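Local coordinates for diacylglycerol O-acyltransferase (Marinobacter hydrocarbonoclasticus, PDB 6CHJ), which probably makes storage lipids by joining the acyl group of an acyl-CoA to a long-chain alcohol, giving wax esters, or to a diacylglycerol, giving triacylglycerol, at residues 246-251 against 419-424; 256-261 against 324-329; 271-276 against 440-445; 320-325 against 447-452. One frame throughout, in Å; residues are numbered along the deposited sequence.

Interaction 1. Residues 246-251 against 419-424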
loop_
_atom_site.group_PDB
_atom_site.type_symbol
_atom_site.label_atom_id
_atom_site.label_comp_id
_atom_site.label_asym_id
_atom_site.label_seq_id
_atom_site.Cartn_x
_atom_site.Cartn_y
_atom_site.Cartn_z
ATOM N N TRP B 246 -5.320 -11.882 26.285
ATOM C CA TRP B 246 -5.035 -12.582 27.533
ATOM C C TRP B 246 -6.203 -12.389 28.490
ATOM O O TRP B 246 -6.751 -11.285 28.593
ATOM C CB TRP B 246 -3.734 -12.079 28.189
ATOM C CG TRP B 246 -2.464 -12.649 27.594
ATOM C CD1 TRP B 246 -1.777 -13.717 28.035
ATOM C CD2 TRP B 246 -1.738 -12.147 26.460
ATOM N NE1 TRP B 246 -0.654 -13.918 27.266
ATOM C CE2 TRP B 246 -0.620 -12.978 26.279
ATOM C CE3 TRP B 246 -1.933 -11.080 25.583
ATOM C CZ2 TRP B 246 0.301 -12.791 25.247
ATOM C CZ3 TRP B 246 -1.017 -10.890 24.553
ATOM C CH2 TRP B 246 0.083 -11.744 24.392
ATOM N N CYS B 247 -6.569 -13.452 29.211
ATOM C CA CYS B 247 -7.757 -13.379 30.054
ATOM C C CYS B 247 -7.519 -12.474 31.253
ATOM O O CYS B 247 -6.506 -12.595 31.947
ATOM C CB CYS B 247 -8.188 -14.758 30.544
ATOM S SG CYS B 247 -9.525 -14.585 31.770
ATOM N N LEU B 248 -8.484 -11.594 31.517
ATOM C CA LEU B 248 -8.352 -10.609 32.588
ATOM C C LEU B 248 -8.208 -11.267 33.966
ATOM O O LEU B 248 -7.274 -10.950 34.715
ATOM C CB LEU B 248 -9.559 -9.673 32.562
ATOM C CG LEU B 248 -9.444 -8.265 33.121
ATOM C CD1 LEU B 248 -8.031 -7.723 32.944
ATOM C CD2 LEU B 248 -10.478 -7.367 32.446
ATOM N N LYS B 249 -9.123 -12.179 34.333
ATOM C CA LYS B 249 -9.069 -12.713 35.699
ATOM C C LYS B 249 -7.813 -13.532 35.926
ATOM O O LYS B 249 -7.305 -13.590 37.055
ATOM C CB LYS B 249 -10.324 -13.536 36.045
ATOM C CG LYS B 249 -10.164 -14.387 37.347
ATOM C CD LYS B 249 -9.815 -13.536 38.619
ATOM C CE LYS B 249 -9.121 -14.383 39.716
ATOM N NZ LYS B 249 -8.520 -13.577 40.830
ATOM N N ARG B 250 -7.272 -14.136 34.872
ATOM C CA ARG B 250 -5.928 -14.687 34.993
ATOM C C ARG B 250 -4.951 -13.618 35.468
ATOM O O ARG B 250 -4.123 -13.863 36.352
ATOM C CB ARG B 250 -5.480 -15.278 33.656
ATOM C CG ARG B 250 -4.048 -15.715 33.634
ATOM C CD ARG B 250 -3.685 -16.495 32.354
ATOM N NE ARG B 250 -2.292 -16.935 32.447
ATOM C CZ ARG B 250 -1.466 -17.102 31.423
ATOM N NH1 ARG B 250 -1.877 -16.867 30.182
ATOM N NH2 ARG B 250 -0.218 -17.512 31.651
ATOM N N ILE B 251 -5.073 -12.404 34.932
ATOM C CA ILE B 251 -4.163 -11.320 35.291
ATOM C C ILE B 251 -4.525 -10.734 36.651
ATOM O O ILE B 251 -3.649 -10.323 37.419
ATOM C CB ILE B 251 -4.175 -10.250 34.175
ATOM C CG1 ILE B 251 -3.354 -10.708 32.972
ATOM C CG2 ILE B 251 -3.693 -8.897 34.662
ATOM C CD1 ILE B 251 -3.450 -9.730 31.789
ATOM N N ASP B 419 -13.881 -9.830 28.793
ATOM C CA ASP B 419 -13.115 -10.840 29.520
ATOM C C ASP B 419 -11.610 -10.612 29.502
ATOM O O ASP B 419 -10.909 -11.254 30.290
ATOM C CB ASP B 419 -13.359 -12.232 28.927
ATOM C CG ASP B 419 -14.668 -12.836 29.363
ATOM O OD1 ASP B 419 -15.150 -13.757 28.665
ATOM O OD2 ASP B 419 -15.214 -12.399 30.401
ATOM N N GLN B 420 -11.085 -9.776 28.604
ATOM C CA GLN B 420 -9.698 -9.942 28.199
ATOM C C GLN B 420 -9.001 -8.593 28.028
ATOM O O GLN B 420 -9.626 -7.530 27.976
ATOM C CB GLN B 420 -9.616 -10.783 26.910
ATOM C CG GLN B 420 -10.344 -10.155 25.707
ATOM C CD GLN B 420 -10.884 -11.179 24.716
ATOM O OE1 GLN B 420 -11.463 -12.200 25.101
ATOM N NE2 GLN B 420 -10.710 -10.898 23.423
ATOM N N VAL B 421 -7.676 -8.661 27.953
ATOM C CA VAL B 421 -6.817 -7.516 27.665
ATOM C C VAL B 421 -6.146 -7.781 26.321
ATOM O O VAL B 421 -5.662 -8.894 26.066
ATOM C CB VAL B 421 -5.790 -7.273 28.798
ATOM C CG1 VAL B 421 -4.609 -6.454 28.326
ATOM C CG2 VAL B 421 -6.463 -6.552 29.960
ATOM N N GLU B 422 -6.144 -6.772 25.455
ATOM C CA GLU B 422 -5.775 -6.943 24.053
ATOM C C GLU B 422 -4.445 -6.259 23.775
ATOM O O GLU B 422 -4.283 -5.067 24.077
ATOM C CB GLU B 422 -6.861 -6.353 23.155
ATOM C CG GLU B 422 -8.262 -6.702 23.630
ATOM C CD GLU B 422 -8.664 -8.071 23.150
ATOM O OE1 GLU B 422 -8.017 -9.050 23.573
ATOM O OE2 GLU B 422 -9.611 -8.174 22.350
ATOM N N PHE B 423 -3.499 -7.006 23.208
ATOM C CA PHE B 423 -2.167 -6.488 22.916
ATOM C C PHE B 423 -2.030 -6.288 21.415
ATOM O O PHE B 423 -2.174 -7.249 20.653
ATOM C CB PHE B 423 -1.067 -7.434 23.400
ATOM C CG PHE B 423 -0.763 -7.333 24.869
ATOM C CD1 PHE B 423 0.446 -6.801 25.303
ATOM C CD2 PHE B 423 -1.669 -7.808 25.816
ATOM C CE1 PHE B 423 0.755 -6.735 26.665
ATOM C CE2 PHE B 423 -1.371 -7.746 27.182
ATOM C CZ PHE B 423 -0.161 -7.219 27.602
ATOM N N GLY B 424 -1.734 -5.051 20.998
ATOM C CA GLY B 424 -1.344 -4.792 19.625
ATOM C C GLY B 424 0.083 -4.282 19.509
ATOM O O GLY B 424 0.376 -3.154 19.919
#
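W246 brings the benzo ring of its indole up to the ring of F423, with CE3 of W246 3.3 Å from CD2 of F423. The two side chains cross at about a right angle and the ring planes stand 70° apart, an oblique pairing. In W246, CG lies beside its own backbone N and anti to the carbonyl carbon (chi1 -80°), which carries the indole along the neighbouring strand to F423. M269 and L442, from the helices over this face, touch the same indole.

Beneath the rings runs an antiparallel ladder joining strand 239-247, at the edge of its mixed sheet, to strand 420-428. W246 and V421 form a hydrogen-bonded pair: W246 N donates to V421 O at 3.0 Å, and V421 N returns the bond to W246 O at 2.9 Å. C247 and Q420 follow as a non-hydrogen-bonded pair, with their side chains heading apart.

C247 is also the N-cap of helix 248-258, and here the strand turns into the helix. L248 N, in the first turn, still reaches back to D419 O at 2.7 Å. The L248 side chain crosses that of V421, bringing CD1 of L248 to 3.6 Å from CG2 of V421.

Interaction 2. Residues 256-261 against 324-329; sequences EAYGTT and ERLLKI
A Schellman motif closes helix 248-258, and the turn it makes is laid against helix 322-338. G259 is the first residue to leave helical geometry; its positive phi of 58° swings the chain round, so that Y258 before it and T260 after it both face the second helix. The touching atoms there belong to two consecutive leucines, L326 and L327.

CD2 of L326 sits over one face of the Y258 ring in a CH-pi contact, 4.0 Å from the ring centroid and displaced toward the rim, where CG of Y258 is its nearest atom at 3.6 Å. The L326 side chain is thrown toward the turn because its CG lies anti to the backbone N (chi1 165°). T260 and L326 approach tip to tip, CG2 of T260 standing 4.0 Å from CD2 of L326. The other leucine comes in across the threonine: CD2 of L327 is 4.0 Å from the same CG2 of T260.

The phenol end of Y258 points beyond this pair to helix 437-453, where its OH is hydrogen-bonded to the carbonyl of L449, and L326 leans on A268 and L449. No hydrogen bond crosses between 256-261 and 324-329. Methyl groups and one aromatic face hold the turn to the helix by dispersion and by burying apolar surface, while the polar end of the tyrosine is tied to the third helix.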
loop_
_atom_site.group_PDB
_atom_site.type_symbol
_atom_site.label_atom_id
_atom_site.label_comp_id
_atom_site.label_asym_id
_atom_site.label_seq_id
_atom_site.Cartn_x
_atom_site.Cartn_y
_atom_site.Cartn_z
ATOM N N GLU B 256 -3.681 -9.861 42.835
ATOM C CA GLU B 256 -3.961 -10.095 44.243
ATOM C C GLU B 256 -2.754 -10.711 44.930
ATOM O O GLU B 256 -2.348 -10.264 46.006
ATOM C CB GLU B 256 -5.204 -10.984 44.384
ATOM C CG GLU B 256 -6.514 -10.212 44.239
ATOM C CD GLU B 256 -7.462 -10.809 43.216
ATOM O OE1 GLU B 256 -8.014 -10.032 42.404
ATOM O OE2 GLU B 256 -7.670 -12.048 43.221
ATOM N N ALA B 257 -2.142 -11.711 44.288
ATOM C CA ALA B 257 -0.986 -12.389 44.865
ATOM C C ALA B 257 0.121 -11.410 45.208
ATOM O O ALA B 257 0.740 -11.503 46.273
ATOM C CB ALA B 257 -0.471 -13.455 43.897
ATOM N N TYR B 258 0.380 -10.453 44.328
ATOM C CA TYR B 258 1.464 -9.499 44.521
ATOM C C TYR B 258 0.980 -8.157 45.049
ATOM O O TYR B 258 1.799 -7.254 45.234
ATOM C CB TYR B 258 2.220 -9.273 43.201
ATOM C CG TYR B 258 2.975 -10.480 42.678
ATOM C CD1 TYR B 258 4.313 -10.671 42.975
ATOM C CD2 TYR B 258 2.343 -11.416 41.876
ATOM C CE1 TYR B 258 4.992 -11.758 42.498
ATOM C CE2 TYR B 258 3.009 -12.501 41.401
ATOM C CZ TYR B 258 4.328 -12.674 41.702
ATOM O OH TYR B 258 4.986 -13.775 41.203
ATOM N N GLY B 259 -0.319 -7.991 45.277
ATOM C CA GLY B 259 -0.803 -6.686 45.692
ATOM C C GLY B 259 -0.464 -5.582 44.714
ATOM O O GLY B 259 -0.016 -4.508 45.129
ATOM N N THR B 260 -0.657 -5.821 43.416
ATOM C CA THR B 260 -0.467 -4.804 42.387
ATOM C C THR B 260 -1.771 -4.598 41.630
ATOM O O THR B 260 -2.767 -5.277 41.883
ATOM C CB THR B 260 0.647 -5.185 41.408
ATOM O OG1 THR B 260 0.214 -6.298 40.610
ATOM C CG2 THR B 260 1.958 -5.519 42.152
ATOM N N THR B 261 -1.753 -3.640 40.700
ATOM C CA THR B 261 -2.897 -3.304 39.860
ATOM C C THR B 261 -2.829 -4.079 38.551
ATOM O O THR B 261 -1.821 -4.718 38.235
ATOM C CB THR B 261 -2.936 -1.811 39.548
ATOM O OG1 THR B 261 -1.949 -1.528 38.553
ATOM C CG2 THR B 261 -2.626 -0.979 40.779
ATOM N N GLU B 324 10.517 -9.385 41.300
ATOM C CA GLU B 324 11.296 -8.176 41.528
ATOM C C GLU B 324 10.975 -7.110 40.475
ATOM O O GLU B 324 10.723 -5.940 40.807
ATOM C CB GLU B 324 12.779 -8.537 41.520
ATOM C CG GLU B 324 13.674 -7.510 42.155
ATOM C CD GLU B 324 15.130 -7.785 41.870
ATOM O OE1 GLU B 324 15.935 -6.820 41.895
ATOM O OE2 GLU B 324 15.464 -8.964 41.606
ATOM N N ARG B 325 10.944 -7.516 39.195
ATOM C CA ARG B 325 10.693 -6.564 38.113
ATOM C C ARG B 325 9.285 -5.980 38.190
ATOM O O ARG B 325 9.111 -4.760 38.060
ATOM C CB ARG B 325 10.926 -7.221 36.756
ATOM C CG ARG B 325 11.300 -6.203 35.682
ATOM C CD ARG B 325 11.520 -6.833 34.319
ATOM N NE ARG B 325 12.347 -8.028 34.422
ATOM C CZ ARG B 325 11.901 -9.264 34.224
ATOM N NH1 ARG B 325 10.624 -9.474 33.912
ATOM N NH2 ARG B 325 12.732 -10.284 34.343
ATOM N N LEU B 326 8.276 -6.816 38.432
ATOM C CA LEU B 326 6.928 -6.283 38.586
ATOM C C LEU B 326 6.874 -5.199 39.667
ATOM O O LEU B 326 6.329 -4.115 39.437
ATOM C CB LEU B 326 5.954 -7.414 38.891
ATOM C CG LEU B 326 4.590 -7.000 39.430
ATOM C CD1 LEU B 326 3.791 -6.252 38.375
ATOM C CD2 LEU B 326 3.829 -8.250 39.928
ATOM N N LEU B 327 7.478 -5.450 40.839
ATOM C CA LEU B 327 7.325 -4.508 41.952
ATOM C C LEU B 327 8.152 -3.238 41.765
ATOM O O LEU B 327 7.673 -2.140 42.079
ATOM C CB LEU B 327 7.684 -5.178 43.279
ATOM C CG LEU B 327 6.900 -6.458 43.533
ATOM C CD1 LEU B 327 7.624 -7.274 44.591
ATOM C CD2 LEU B 327 5.468 -6.148 43.928
ATOM N N LYS B 328 9.383 -3.352 41.254
ATOM C CA LYS B 328 10.111 -2.141 40.884
ATOM C C LYS B 328 9.354 -1.338 39.828
ATOM O O LYS B 328 9.425 -0.103 39.828
ATOM C CB LYS B 328 11.519 -2.480 40.389
ATOM C CG LYS B 328 12.360 -3.243 41.395
ATOM C CD LYS B 328 13.825 -2.848 41.316
ATOM C CE LYS B 328 14.700 -3.804 42.122
ATOM N NZ LYS B 328 16.144 -3.705 41.740
ATOM N N ILE B 329 8.627 -2.016 38.927
ATOM C CA ILE B 329 7.773 -1.310 37.972
ATOM C C ILE B 329 6.598 -0.667 38.698
ATOM O O ILE B 329 6.240 0.489 38.430
ATOM C CB ILE B 329 7.293 -2.263 36.850
ATOM C CG1 ILE B 329 8.436 -2.612 35.890
ATOM C CG2 ILE B 329 6.136 -1.650 36.069
ATOM C CD1 ILE B 329 8.243 -3.924 35.124
#

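Interaction 3. Residues 271-276 against 440-445; sequences AAALRT and DYLEQG
Y441 packs its CB against the backbone of A273, 3.6 Å from CA of A273, where helix 437-453 crosses helix 262-280. The short axes approach to 7.6 Å, with their directions 125° apart. CG of Y441 lies beside its backbone N (chi1 -59°), which extends the ring along the other helix to T276. There CG2 of T276 sits over the centre of the ring, a CH-pi contact of 3.8 Å only 11° from the ring normal.

L442 comes next: its CB is directed off the interface, yet CD2 of L442 turns back to within 3.6 Å of CB of A273. Q444 approaches from the flank, its extended chain carrying the amide oxygen toward T276. A water links the two helices here, 2.5 Å from OG1 of T276; it donates to the carbonyl of Y441 and, weakly, to OE1 of Q444.

G445 ends the row with its CA 3.7 Å from CB of A272; having no side chain, it lets the alanine methyl rest on the backbone. The small residues A272, A273 and G445 let the backbones come close.

Around this crossing, helix 322-338 covers A271 and A272 through R325 and I329, and L442 also rests on M269. Across helix 437-453, E443 makes a salt bridge to R250 of helix 248-258, which follows strand 239-247.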
loop_
_atom_site.group_PDB
_atom_site.type_symbol
_atom_site.label_atom_id
_atom_site.label_comp_id
_atom_site.label_asym_id
_atom_site.label_seq_id
_atom_site.Cartn_x
_atom_site.Cartn_y
_atom_site.Cartn_z
ATOM N N ALA B 271 7.505 -5.324 29.849
ATOM C CA ALA B 271 8.907 -5.349 30.287
ATOM C C ALA B 271 9.543 -6.730 30.101
ATOM O O ALA B 271 10.653 -6.845 29.567
ATOM C CB ALA B 271 9.012 -4.924 31.750
ATOM N N ALA B 272 8.859 -7.790 30.544
ATOM C CA ALA B 272 9.401 -9.142 30.381
ATOM C C ALA B 272 9.586 -9.484 28.905
ATOM O O ALA B 272 10.681 -9.882 28.484
ATOM C CB ALA B 272 8.493 -10.176 31.062
ATOM N N ALA B 273 8.530 -9.308 28.099
ATOM C CA ALA B 273 8.620 -9.613 26.669
ATOM C C ALA B 273 9.761 -8.849 26.012
ATOM O O ALA B 273 10.535 -9.421 25.230
ATOM C CB ALA B 273 7.292 -9.312 25.966
ATOM N N LEU B 274 9.887 -7.551 26.318
ATOM C CA LEU B 274 10.952 -6.761 25.710
ATOM C C LEU B 274 12.312 -7.283 26.127
ATOM O O LEU B 274 13.254 -7.308 25.322
ATOM C CB LEU B 274 10.817 -5.290 26.107
ATOM C CG LEU B 274 9.803 -4.434 25.348
ATOM C CD1 LEU B 274 9.537 -3.155 26.112
ATOM C CD2 LEU B 274 10.283 -4.140 23.906
ATOM N N ARG B 275 12.429 -7.691 27.394
ATOM C CA ARG B 275 13.677 -8.232 27.908
ATOM C C ARG B 275 14.048 -9.509 27.168
ATOM O O ARG B 275 15.160 -9.631 26.640
ATOM C CB ARG B 275 13.544 -8.473 29.418
ATOM C CG ARG B 275 14.777 -9.054 30.075
ATOM C CD ARG B 275 14.540 -9.319 31.554
ATOM N NE ARG B 275 15.414 -10.384 32.021
ATOM C CZ ARG B 275 16.701 -10.228 32.318
ATOM N NH1 ARG B 275 17.263 -9.031 32.247
ATOM N NH2 ARG B 275 17.426 -11.275 32.708
ATOM N N THR B 276 13.119 -10.463 27.097
ATOM C CA THR B 276 13.398 -11.705 26.388
ATOM C C THR B 276 13.762 -11.439 24.935
ATOM O O THR B 276 14.713 -12.034 24.403
ATOM C CB THR B 276 12.191 -12.644 26.460
ATOM O OG1 THR B 276 11.643 -12.637 27.783
ATOM C CG2 THR B 276 12.606 -14.078 26.098
ATOM N N ASP B 440 4.690 -14.841 22.494
ATOM C CA ASP B 440 5.083 -15.891 23.423
ATOM C C ASP B 440 5.874 -15.316 24.584
ATOM O O ASP B 440 5.756 -15.807 25.709
ATOM C CB ASP B 440 5.912 -16.956 22.709
ATOM C CG ASP B 440 5.264 -17.443 21.438
ATOM O OD1 ASP B 440 4.121 -17.951 21.503
ATOM O OD2 ASP B 440 5.897 -17.305 20.369
ATOM N N TYR B 441 6.643 -14.249 24.339
ATOM C CA TYR B 441 7.431 -13.647 25.410
ATOM C C TYR B 441 6.541 -12.908 26.400
ATOM O O TYR B 441 6.818 -12.909 27.608
ATOM C CB TYR B 441 8.493 -12.713 24.830
ATOM C CG TYR B 441 9.465 -13.380 23.869
ATOM C CD1 TYR B 441 9.601 -14.767 23.830
ATOM C CD2 TYR B 441 10.256 -12.614 23.006
ATOM C CE1 TYR B 441 10.490 -15.378 22.962
ATOM C CE2 TYR B 441 11.150 -13.220 22.131
ATOM C CZ TYR B 441 11.255 -14.609 22.113
ATOM O OH TYR B 441 12.127 -15.224 21.245
ATOM N N LEU B 442 5.466 -12.275 25.921
ATOM C CA LEU B 442 4.496 -11.709 26.855
ATOM C C LEU B 442 3.857 -12.811 27.685
ATOM O O LEU B 442 3.690 -12.670 28.905
ATOM C CB LEU B 442 3.407 -10.925 26.123
ATOM C CG LEU B 442 3.724 -9.624 25.389
ATOM C CD1 LEU B 442 2.683 -9.368 24.268
ATOM C CD2 LEU B 442 3.811 -8.444 26.344
ATOM N N GLU B 443 3.497 -13.920 27.035
ATOM C CA GLU B 443 2.786 -14.983 27.726
ATOM C C GLU B 443 3.705 -15.654 28.738
ATOM O O GLU B 443 3.289 -15.968 29.856
ATOM C CB GLU B 443 2.217 -15.975 26.693
ATOM C CG GLU B 443 1.791 -17.344 27.238
ATOM C CD GLU B 443 0.660 -17.267 28.272
ATOM O OE1 GLU B 443 -0.167 -16.329 28.203
ATOM O OE2 GLU B 443 0.600 -18.151 29.158
ATOM N N GLN B 444 4.977 -15.810 28.383
ATOM C CA GLN B 444 5.956 -16.352 29.305
ATOM C C GLN B 444 6.184 -15.402 30.491
ATOM O O GLN B 444 6.364 -15.851 31.635
ATOM C CB GLN B 444 7.247 -16.631 28.530
ATOM C CG GLN B 444 8.415 -17.180 29.348
ATOM C CD GLN B 444 9.764 -16.869 28.729
ATOM O OE1 GLN B 444 9.841 -16.261 27.654
ATOM N NE2 GLN B 444 10.839 -17.273 29.404
ATOM N N GLY B 445 6.155 -14.081 30.242
ATOM C CA GLY B 445 6.292 -13.123 31.331
ATOM C C GLY B 445 5.178 -13.245 32.357
ATOM O O GLY B 445 5.414 -13.143 33.564
HETATM O O HOH W 1 9.268 -13.048 28.422
#

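Interaction 4. Residues 320-325 against 447-452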
loop_
_atom_site.group_PDB
_atom_site.type_symbol
_atom_site.label_atom_id
_atom_site.label_comp_id
_atom_site.label_asym_id
_atom_site.label_seq_id
_atom_site.Cartn_x
_atom_site.Cartn_y
_atom_site.Cartn_z
ATOM N N GLN B 320 16.292 -9.584 36.709
ATOM C CA GLN B 320 16.103 -10.951 36.222
ATOM C C GLN B 320 14.865 -11.643 36.786
ATOM O O GLN B 320 14.107 -12.258 36.038
ATOM C CB GLN B 320 17.336 -11.803 36.518
ATOM C CG GLN B 320 17.330 -13.083 35.719
ATOM C CD GLN B 320 18.633 -13.843 35.809
ATOM O OE1 GLN B 320 19.672 -13.264 36.130
ATOM N NE2 GLN B 320 18.589 -15.149 35.527
ATOM N N GLU B 321 14.647 -11.590 38.090
ATOM C CA GLU B 321 13.461 -12.246 38.618
ATOM C C GLU B 321 12.208 -11.441 38.282
ATOM O O GLU B 321 12.215 -10.204 38.260
ATOM C CB GLU B 321 13.565 -12.458 40.135
ATOM C CG GLU B 321 12.684 -13.612 40.621
ATOM C CD GLU B 321 11.953 -13.285 41.914
ATOM O OE1 GLU B 321 12.266 -12.231 42.526
ATOM O OE2 GLU B 321 11.062 -14.076 42.316
ATOM N N ALA B 322 11.121 -12.169 38.026
ATOM C CA ALA B 322 9.897 -11.542 37.545
ATOM C C ALA B 322 9.192 -10.763 38.654
ATOM O O ALA B 322 8.712 -9.644 38.426
ATOM C CB ALA B 322 8.985 -12.612 36.943
ATOM N N GLY B 323 9.104 -11.338 39.858
ATOM C CA GLY B 323 8.461 -10.628 40.957
ATOM C C GLY B 323 9.192 -9.351 41.333
ATOM O O GLY B 323 8.572 -8.332 41.639
ATOM N N GLU B 324 10.517 -9.385 41.300
ATOM C CA GLU B 324 11.296 -8.176 41.528
ATOM C C GLU B 324 10.975 -7.110 40.475
ATOM O O GLU B 324 10.723 -5.940 40.807
ATOM C CB GLU B 324 12.779 -8.537 41.520
ATOM C CG GLU B 324 13.674 -7.510 42.155
ATOM C CD GLU B 324 15.130 -7.785 41.870
ATOM O OE1 GLU B 324 15.935 -6.820 41.895
ATOM O OE2 GLU B 324 15.464 -8.964 41.606
ATOM N N ARG B 325 10.944 -7.516 39.195
ATOM C CA ARG B 325 10.693 -6.564 38.113
ATOM C C ARG B 325 9.285 -5.980 38.190
ATOM O O ARG B 325 9.111 -4.760 38.060
ATOM C CB ARG B 325 10.926 -7.221 36.756
ATOM C CG ARG B 325 11.300 -6.203 35.682
ATOM C CD ARG B 325 11.520 -6.833 34.319
ATOM N NE ARG B 325 12.347 -8.028 34.422
ATOM C CZ ARG B 325 11.901 -9.264 34.224
ATOM N NH1 ARG B 325 10.624 -9.474 33.912
ATOM N NH2 ARG B 325 12.732 -10.284 34.343
ATOM N N ALA B 447 3.327 -16.087 32.831
ATOM C CA ALA B 447 3.422 -17.397 33.458
ATOM C C ALA B 447 4.546 -17.445 34.493
ATOM O O ALA B 447 4.435 -18.168 35.487
ATOM C CB ALA B 447 3.608 -18.470 32.381
ATOM N N GLU B 448 5.630 -16.694 34.278
ATOM C CA GLU B 448 6.726 -16.664 35.245
ATOM C C GLU B 448 6.258 -16.070 36.566
ATOM O O GLU B 448 6.584 -16.584 37.643
ATOM C CB GLU B 448 7.899 -15.855 34.694
ATOM C CG GLU B 448 8.880 -16.636 33.841
ATOM C CD GLU B 448 10.219 -15.938 33.739
ATOM O OE1 GLU B 448 10.421 -14.968 34.499
ATOM O OE2 GLU B 448 11.072 -16.357 32.922
ATOM N N LEU B 449 5.512 -14.962 36.500
ATOM C CA LEU B 449 4.862 -14.432 37.694
ATOM C C LEU B 449 3.913 -15.460 38.302
ATOM O O LEU B 449 3.820 -15.582 39.528
ATOM C CB LEU B 449 4.106 -13.143 37.363
ATOM C CG LEU B 449 4.925 -11.897 37.035
ATOM C CD1 LEU B 449 4.005 -10.720 36.617
ATOM C CD2 LEU B 449 5.773 -11.536 38.231
ATOM N N GLU B 450 3.197 -16.214 37.465
ATOM C CA GLU B 450 2.251 -17.175 38.023
ATOM C C GLU B 450 2.967 -18.317 38.745
ATOM O O GLU B 450 2.558 -18.714 39.839
ATOM C CB GLU B 450 1.350 -17.717 36.935
ATOM C CG GLU B 450 0.158 -16.857 36.594
ATOM C CD GLU B 450 -0.455 -17.371 35.319
ATOM O OE1 GLU B 450 0.337 -17.868 34.486
ATOM O OE2 GLU B 450 -1.696 -17.327 35.166
ATOM N N LEU B 451 4.028 -18.869 38.141
ATOM C CA LEU B 451 4.822 -19.892 38.817
ATOM C C LEU B 451 5.383 -19.363 40.128
ATOM O O LEU B 451 5.174 -19.958 41.189
ATOM C CB LEU B 451 5.967 -20.368 37.925
ATOM C CG LEU B 451 5.696 -21.096 36.611
ATOM C CD1 LEU B 451 6.873 -20.911 35.656
ATOM C CD2 LEU B 451 5.421 -22.571 36.858
ATOM N N ASN B 452 6.079 -18.220 40.068
ATOM C CA ASN B 452 6.748 -17.646 41.233
ATOM C C ASN B 452 5.831 -17.530 42.438
ATOM O O ASN B 452 6.304 -17.552 43.583
ATOM C CB ASN B 452 7.301 -16.262 40.889
ATOM C CG ASN B 452 8.671 -16.327 40.239
ATOM O OD1 ASN B 452 9.127 -17.403 39.843
ATOM N ND2 ASN B 452 9.336 -15.169 40.119
#
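This is a helix-to-helix contact between the N-terminal end of helix 322-338 and the last turns of helix 437-453, made near the outer surface of the protein with a small apolar centre and a polar margin. A322, in the first turn after the N-cap residue E321, is the centre. Its CB points at the other helix and meets CD2 of L449 at 3.6 Å, and the same methyl of L449 lies 3.5 Å from the carbonyl O of A322. L449 reaches across because CG stands beside its backbone N, anti to the carbonyl carbon (chi1 -70°). G323 brings bare backbone to the contact, its N 3.7 Å from CD2 of L449.

Two polar side chains of 447-452 flank the alanine. E448, one turn before N452, stretches its extended chain alongside, with OE1 of E448 3.7 Å from CB of A322. N452 lays its amide near the start of the helix, crossing the E321 side chain obliquely. OE2 of E321 and ND2 of N452 are 3.0 Å apart, but the angle is poor for a hydrogen bond, and the carboxylate and amide planes are inclined by 34°.

V254 of helix 248-258 also touches L449. Between the two segments, then, attachment rests mainly on apolar packing of L449 against A322 and the neighbouring backbone. E321 and N452 probably add a modest electrostatic attraction, and the carboxylate of E448, with OE1 5.2 Å from NH2 of R325, may feel that positive charge at a distance.

All four contacts lie on the same side of the chain's centre. Interactions 1 and 2 join the catalytic domain sequence to the C-terminal domain sequence; interaction 4 lies within the latter. Helix 437-453 takes part in interactions 3 and 4, helix 248-258 in 1 and 2, and helix 322-338 in 2 and 4. Interactions 2 and 4 are nearest, centres about 9 Å apart; 1 and 4 are farthest, about 18 Å. Along the chain, the first segments of 1, 2 and 3 come in order, then helix 322-338, then strand 420-428 and helix 437-453. R250 bridges to E443 and E450, joining interaction 1 to 3 and 4. Helix 437-453 thus packs against three helices beside edge strand 239-247.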